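Local coordinates for ESX secretion system protein EccC (Thermomonospora curvata, PDB 4NH0) that is part of the ESX type VII secretion system, an FtsK/SpoIIIE-type ATPase that helps export proteins such as EsxA and EsxB and might be the translocase subunit, at residues Pro271-Gly283 with Glu292-Gly304. Residues are numbered along the deposited sequence; the frame is centred on the assembly and turned at random.
Sequences PRPQRNRLRVPIG and ELDIKESAQGGMG
R279 NH1 gives the carboxylate of E292 a salt-bridging hydrogen bond, 2.7 Å to OE1, the two flat groups 68° apart. OE1 lies in the guanidinium plane, at the edge, while NH1 comes to it on the anti side and tilted out of the carboxylate plane. On another side of the same group NE makes a second, weak salt bridge to D294 OD2 at 3.4 Å. The arginine chain leaves with CG anti to the backbone N (chi1 170°) and bends at chi3, which carries its guanidinium between the two acids. R275 lies over one face of this group, its NE above the centre. A lysine in place of R279, with a single ammonium instead of a flat group offering N-H on two sides, is likely to leave E292 or D294 without its mate. D294 turns its other oxygen back to its own chain: OD1 accepts from K296 N at 3.3 Å from above the carboxylate plane, closing an Asx turn. Beneath, the backbones pair antiparallel. V280 and L293 form the hydrogen-bonded pair, L293 N reaching V280 O at 2.9 Å and the return bond being weak, while R279 faces D294 and P281 faces E292 in non-hydrogen-bonded pairs. Past the strand ends, I295 N still binds L278 O at 3.3 Å, and CG1 of I295 packs on L278 CB at 3.8 Å, the side chains crossing at about a right angle. V280 and L293 point to the opposite face of the sheet, where both rest on L324 of helix 317-329, which follows the predicted P-loop. The contact is a beta hairpin, strands 279-284 and 290-294, added antiparallel at one border of the mixed sheet of the first FtsK P-loop ATPase domain.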
loop_
_atom_site.group_PDB
_atom_site.type_symbol
_atom_site.label_atom_id
_atom_site.label_comp_id
_atom_site.label_asym_id
_atom_site.label_seq_id
_atom_site.Cartn_x
_atom_site.Cartn_y
_atom_site.Cartn_z
ATOM N N PRO A 271 -7.209 25.203 -48.873
ATOM C CA PRO A 271 -7.352 23.901 -49.532
ATOM C C PRO A 271 -6.458 23.770 -50.759
ATOM O O PRO A 271 -6.633 24.494 -51.737
ATOM C CB PRO A 271 -8.834 23.867 -49.930
ATOM C CG PRO A 271 -9.273 25.297 -49.912
ATOM C CD PRO A 271 -8.493 25.918 -48.802
ATOM N N ARG A 272 -5.504 22.848 -50.695
ATOM C CA ARG A 272 -4.556 22.653 -51.782
ATOM C C ARG A 272 -5.069 21.630 -52.789
ATOM O O ARG A 272 -5.858 20.754 -52.438
ATOM C CB ARG A 272 -3.199 22.214 -51.228
ATOM C CG ARG A 272 -2.544 23.239 -50.321
ATOM C CD ARG A 272 -1.035 23.086 -50.329
ATOM N NE ARG A 272 -0.363 24.367 -50.148
ATOM C CZ ARG A 272 0.907 24.595 -50.465
ATOM N NH1 ARG A 272 1.646 23.626 -50.986
ATOM N NH2 ARG A 272 1.437 25.795 -50.267
ATOM N N PRO A 273 -4.627 21.749 -54.052
ATOM C CA PRO A 273 -4.951 20.759 -55.084
ATOM C C PRO A 273 -4.461 19.367 -54.700
ATOM O O PRO A 273 -3.584 19.253 -53.846
ATOM C CB PRO A 273 -4.207 21.281 -56.316
ATOM C CG PRO A 273 -4.076 22.744 -56.081
ATOM C CD PRO A 273 -3.886 22.896 -54.603
ATOM N N GLN A 274 -5.018 18.333 -55.326
ATOM C CA GLN A 274 -4.684 16.951 -54.988
ATOM C C GLN A 274 -3.187 16.674 -55.067
ATOM O O GLN A 274 -2.651 15.901 -54.275
ATOM C CB GLN A 274 -5.433 15.978 -55.903
ATOM C CG GLN A 274 -6.945 15.989 -55.740
ATOM C CD GLN A 274 -7.617 17.077 -56.554
ATOM O OE1 GLN A 274 -6.956 17.837 -57.260
ATOM N NE2 GLN A 274 -8.939 17.156 -56.458
ATOM N N ARG A 275 -2.513 17.310 -56.019
ATOM C CA ARG A 275 -1.077 17.121 -56.176
ATOM C C ARG A 275 -0.300 17.865 -55.097
ATOM O O ARG A 275 0.654 17.333 -54.530
ATOM C CB ARG A 275 -0.615 17.584 -57.559
ATOM C CG ARG A 275 0.817 17.186 -57.872
ATOM C CD ARG A 275 1.371 17.931 -59.072
ATOM N NE ARG A 275 2.756 17.550 -59.337
ATOM C CZ ARG A 275 3.566 18.198 -60.166
ATOM N NH1 ARG A 275 3.137 19.271 -60.816
ATOM N NH2 ARG A 275 4.810 17.775 -60.342
ATOM N N ASN A 276 -0.714 19.095 -54.814
ATOM C CA ASN A 276 -0.010 19.940 -53.856
ATOM C C ASN A 276 -0.251 19.547 -52.402
ATOM O O ASN A 276 0.336 20.131 -51.493
ATOM C CB ASN A 276 -0.400 21.405 -54.059
ATOM C CG ASN A 276 0.347 22.051 -55.205
ATOM O OD1 ASN A 276 1.343 22.744 -54.999
ATOM N ND2 ASN A 276 -0.128 21.825 -56.424
ATOM N N ARG A 277 -1.118 18.564 -52.184
ATOM C CA ARG A 277 -1.338 18.052 -50.838
ATOM C C ARG A 277 -0.112 17.281 -50.371
ATOM O O ARG A 277 0.399 16.424 -51.089
ATOM C CB ARG A 277 -2.576 17.157 -50.783
ATOM C CG ARG A 277 -3.885 17.893 -50.994
ATOM C CD ARG A 277 -5.072 17.032 -50.600
ATOM N NE ARG A 277 -6.340 17.695 -50.887
ATOM C CZ ARG A 277 -7.130 17.379 -51.907
ATOM N NH1 ARG A 277 -6.785 16.403 -52.734
ATOM N NH2 ARG A 277 -8.267 18.034 -52.097
ATOM N N LEU A 278 0.359 17.606 -49.170
ATOM C CA LEU A 278 1.530 16.968 -48.577
ATOM C C LEU A 278 2.742 17.052 -49.499
ATOM O O LEU A 278 3.580 16.152 -49.525
ATOM C CB LEU A 278 1.226 15.509 -48.227
ATOM C CG LEU A 278 0.766 15.220 -46.796
ATOM C CD1 LEU A 278 -0.311 16.191 -46.345
ATOM C CD2 LEU A 278 0.268 13.789 -46.684
ATOM N N ARG A 279 2.822 18.141 -50.256
ATOM C CA ARG A 279 3.936 18.379 -51.163
ATOM C C ARG A 279 4.537 19.752 -50.908
ATOM O O ARG A 279 3.911 20.775 -51.182
ATOM C CB ARG A 279 3.484 18.260 -52.618
ATOM C CG ARG A 279 4.521 18.725 -53.627
ATOM C CD ARG A 279 3.985 18.649 -55.045
ATOM N NE ARG A 279 4.116 17.310 -55.610
ATOM C CZ ARG A 279 5.050 16.962 -56.489
ATOM N NH1 ARG A 279 5.935 17.855 -56.908
ATOM N NH2 ARG A 279 5.097 15.721 -56.953
ATOM N N VAL A 280 5.755 19.768 -50.379
ATOM C CA VAL A 280 6.432 21.013 -50.048
ATOM C C VAL A 280 7.850 21.031 -50.605
ATOM O O VAL A 280 8.476 19.982 -50.750
ATOM C CB VAL A 280 6.481 21.234 -48.523
ATOM C CG1 VAL A 280 5.087 21.494 -47.979
ATOM C CG2 VAL A 280 7.113 20.037 -47.835
ATOM N N PRO A 281 8.359 22.227 -50.935
ATOM C CA PRO A 281 9.743 22.355 -51.399
ATOM C C PRO A 281 10.736 22.220 -50.250
ATOM O O PRO A 281 10.465 22.694 -49.148
ATOM C CB PRO A 281 9.780 23.762 -51.995
ATOM C CG PRO A 281 8.747 24.506 -51.234
ATOM C CD PRO A 281 7.648 23.517 -50.970
ATOM N N ILE A 282 11.870 21.579 -50.508
ATOM C CA ILE A 282 12.898 21.410 -49.490
ATOM C C ILE A 282 14.178 22.136 -49.881
ATOM O O ILE A 282 15.062 22.342 -49.051
ATOM C CB ILE A 282 13.215 19.925 -49.243
ATOM C CG1 ILE A 282 13.790 19.286 -50.508
ATOM C CG2 ILE A 282 11.971 19.184 -48.784
ATOM C CD1 ILE A 282 14.099 17.813 -50.360
ATOM N N GLY A 283 14.270 22.526 -51.148
ATOM C CA GLY A 283 15.442 23.218 -51.647
ATOM C C GLY A 283 15.441 23.363 -53.156
ATOM O O GLY A 283 14.412 23.183 -53.805
ATOM N N GLU A 292 10.640 19.476 -54.803
ATOM C CA GLU A 292 9.512 19.210 -53.922
ATOM C C GLU A 292 9.505 17.773 -53.424
ATOM O O GLU A 292 9.919 16.855 -54.130
ATOM C CB GLU A 292 8.197 19.516 -54.638
ATOM C CG GLU A 292 7.968 20.989 -54.916
ATOM C CD GLU A 292 6.638 21.252 -55.588
ATOM O OE1 GLU A 292 6.276 20.488 -56.508
ATOM O OE2 GLU A 292 5.951 22.218 -55.195
ATOM N N LEU A 293 9.029 17.588 -52.198
ATOM C CA LEU A 293 8.882 16.260 -51.624
ATOM C C LEU A 293 7.408 15.949 -51.395
ATOM O O LEU A 293 6.741 16.609 -50.602
ATOM C CB LEU A 293 9.662 16.146 -50.315
ATOM C CG LEU A 293 9.596 14.788 -49.618
ATOM C CD1 LEU A 293 9.997 13.681 -50.575
ATOM C CD2 LEU A 293 10.483 14.778 -48.386
ATOM N N ASP A 294 6.908 14.941 -52.101
ATOM C CA ASP A 294 5.503 14.562 -52.030
ATOM C C ASP A 294 5.353 13.211 -51.339
ATOM O O ASP A 294 5.624 12.174 -51.935
ATOM C CB ASP A 294 4.899 14.517 -53.434
ATOM C CG ASP A 294 3.427 14.170 -53.429
ATOM O OD1 ASP A 294 3.098 12.966 -53.380
ATOM O OD2 ASP A 294 2.599 15.101 -53.484
ATOM N N ILE A 295 4.917 13.224 -50.084
ATOM C CA ILE A 295 4.864 12.000 -49.294
ATOM C C ILE A 295 3.526 11.276 -49.403
ATOM O O ILE A 295 3.224 10.397 -48.598
ATOM C CB ILE A 295 5.147 12.283 -47.809
ATOM C CG1 ILE A 295 4.131 13.280 -47.253
ATOM C CG2 ILE A 295 6.560 12.811 -47.631
ATOM C CD1 ILE A 295 4.312 13.575 -45.783
ATOM N N LYS A 296 2.723 11.643 -50.396
ATOM C CA LYS A 296 1.470 10.941 -50.645
ATOM C C LYS A 296 1.749 9.562 -51.223
ATOM O O LYS A 296 2.835 9.311 -51.737
ATOM C CB LYS A 296 0.576 11.731 -51.598
ATOM C CG LYS A 296 0.110 13.070 -51.068
ATOM C CD LYS A 296 -0.835 13.727 -52.056
ATOM C CE LYS A 296 -0.142 13.984 -53.379
ATOM N NZ LYS A 296 -1.057 14.583 -54.384
ATOM N N GLU A 297 0.764 8.673 -51.144
ATOM C CA GLU A 297 0.903 7.339 -51.714
ATOM C C GLU A 297 1.118 7.424 -53.220
ATOM O O GLU A 297 0.727 8.403 -53.855
ATOM C CB GLU A 297 -0.325 6.482 -51.401
ATOM C CG GLU A 297 -1.641 7.083 -51.864
ATOM C CD GLU A 297 -2.818 6.157 -51.625
ATOM O OE1 GLU A 297 -2.589 4.956 -51.373
ATOM O OE2 GLU A 297 -3.972 6.631 -51.686
ATOM N N SER A 298 1.744 6.395 -53.782
ATOM C CA SER A 298 2.071 6.373 -55.203
ATOM C C SER A 298 0.824 6.430 -56.079
ATOM O O SER A 298 0.859 6.963 -57.187
ATOM C CB SER A 298 2.883 5.122 -55.539
ATOM O OG SER A 298 2.189 3.948 -55.151
ATOM N N ALA A 299 -0.275 5.886 -55.571
ATOM C CA ALA A 299 -1.517 5.812 -56.330
ATOM C C ALA A 299 -2.198 7.172 -56.454
ATOM O O ALA A 299 -3.093 7.350 -57.279
ATOM C CB ALA A 299 -2.462 4.810 -55.690
ATOM N N GLN A 300 -1.773 8.127 -55.634
ATOM C CA GLN A 300 -2.413 9.437 -55.600
ATOM C C GLN A 300 -1.497 10.540 -56.120
ATOM O O GLN A 300 -1.940 11.440 -56.833
ATOM C CB GLN A 300 -2.870 9.764 -54.179
ATOM C CG GLN A 300 -3.656 11.057 -54.061
ATOM C CD GLN A 300 -4.185 11.287 -52.661
ATOM O OE1 GLN A 300 -4.010 10.450 -51.775
ATOM N NE2 GLN A 300 -4.839 12.423 -52.454
ATOM N N GLY A 301 -0.222 10.471 -55.758
ATOM C CA GLY A 301 0.741 11.467 -56.187
ATOM C C GLY A 301 2.044 10.843 -56.636
ATOM O O GLY A 301 2.239 10.571 -57.820
ATOM N N GLY A 302 2.940 10.613 -55.684
ATOM C CA GLY A 302 4.219 9.999 -55.978
ATOM C C GLY A 302 5.084 9.857 -54.744
ATOM O O GLY A 302 4.691 10.266 -53.654
ATOM N N MET A 303 6.256 9.255 -54.923
ATOM C CA MET A 303 7.249 9.096 -53.860
ATOM C C MET A 303 6.731 8.343 -52.633
ATOM O O MET A 303 7.347 8.386 -51.572
ATOM C CB MET A 303 7.797 10.465 -53.447
ATOM C CG MET A 303 8.779 11.048 -54.453
ATOM S SD MET A 303 9.356 12.702 -54.034
ATOM C CE MET A 303 8.178 13.706 -54.932
ATOM N N GLY A 304 5.606 7.651 -52.790
ATOM C CA GLY A 304 5.082 6.766 -51.761
ATOM C C GLY A 304 4.777 7.385 -50.410
ATOM O O GLY A 304 5.017 8.571 -50.189
#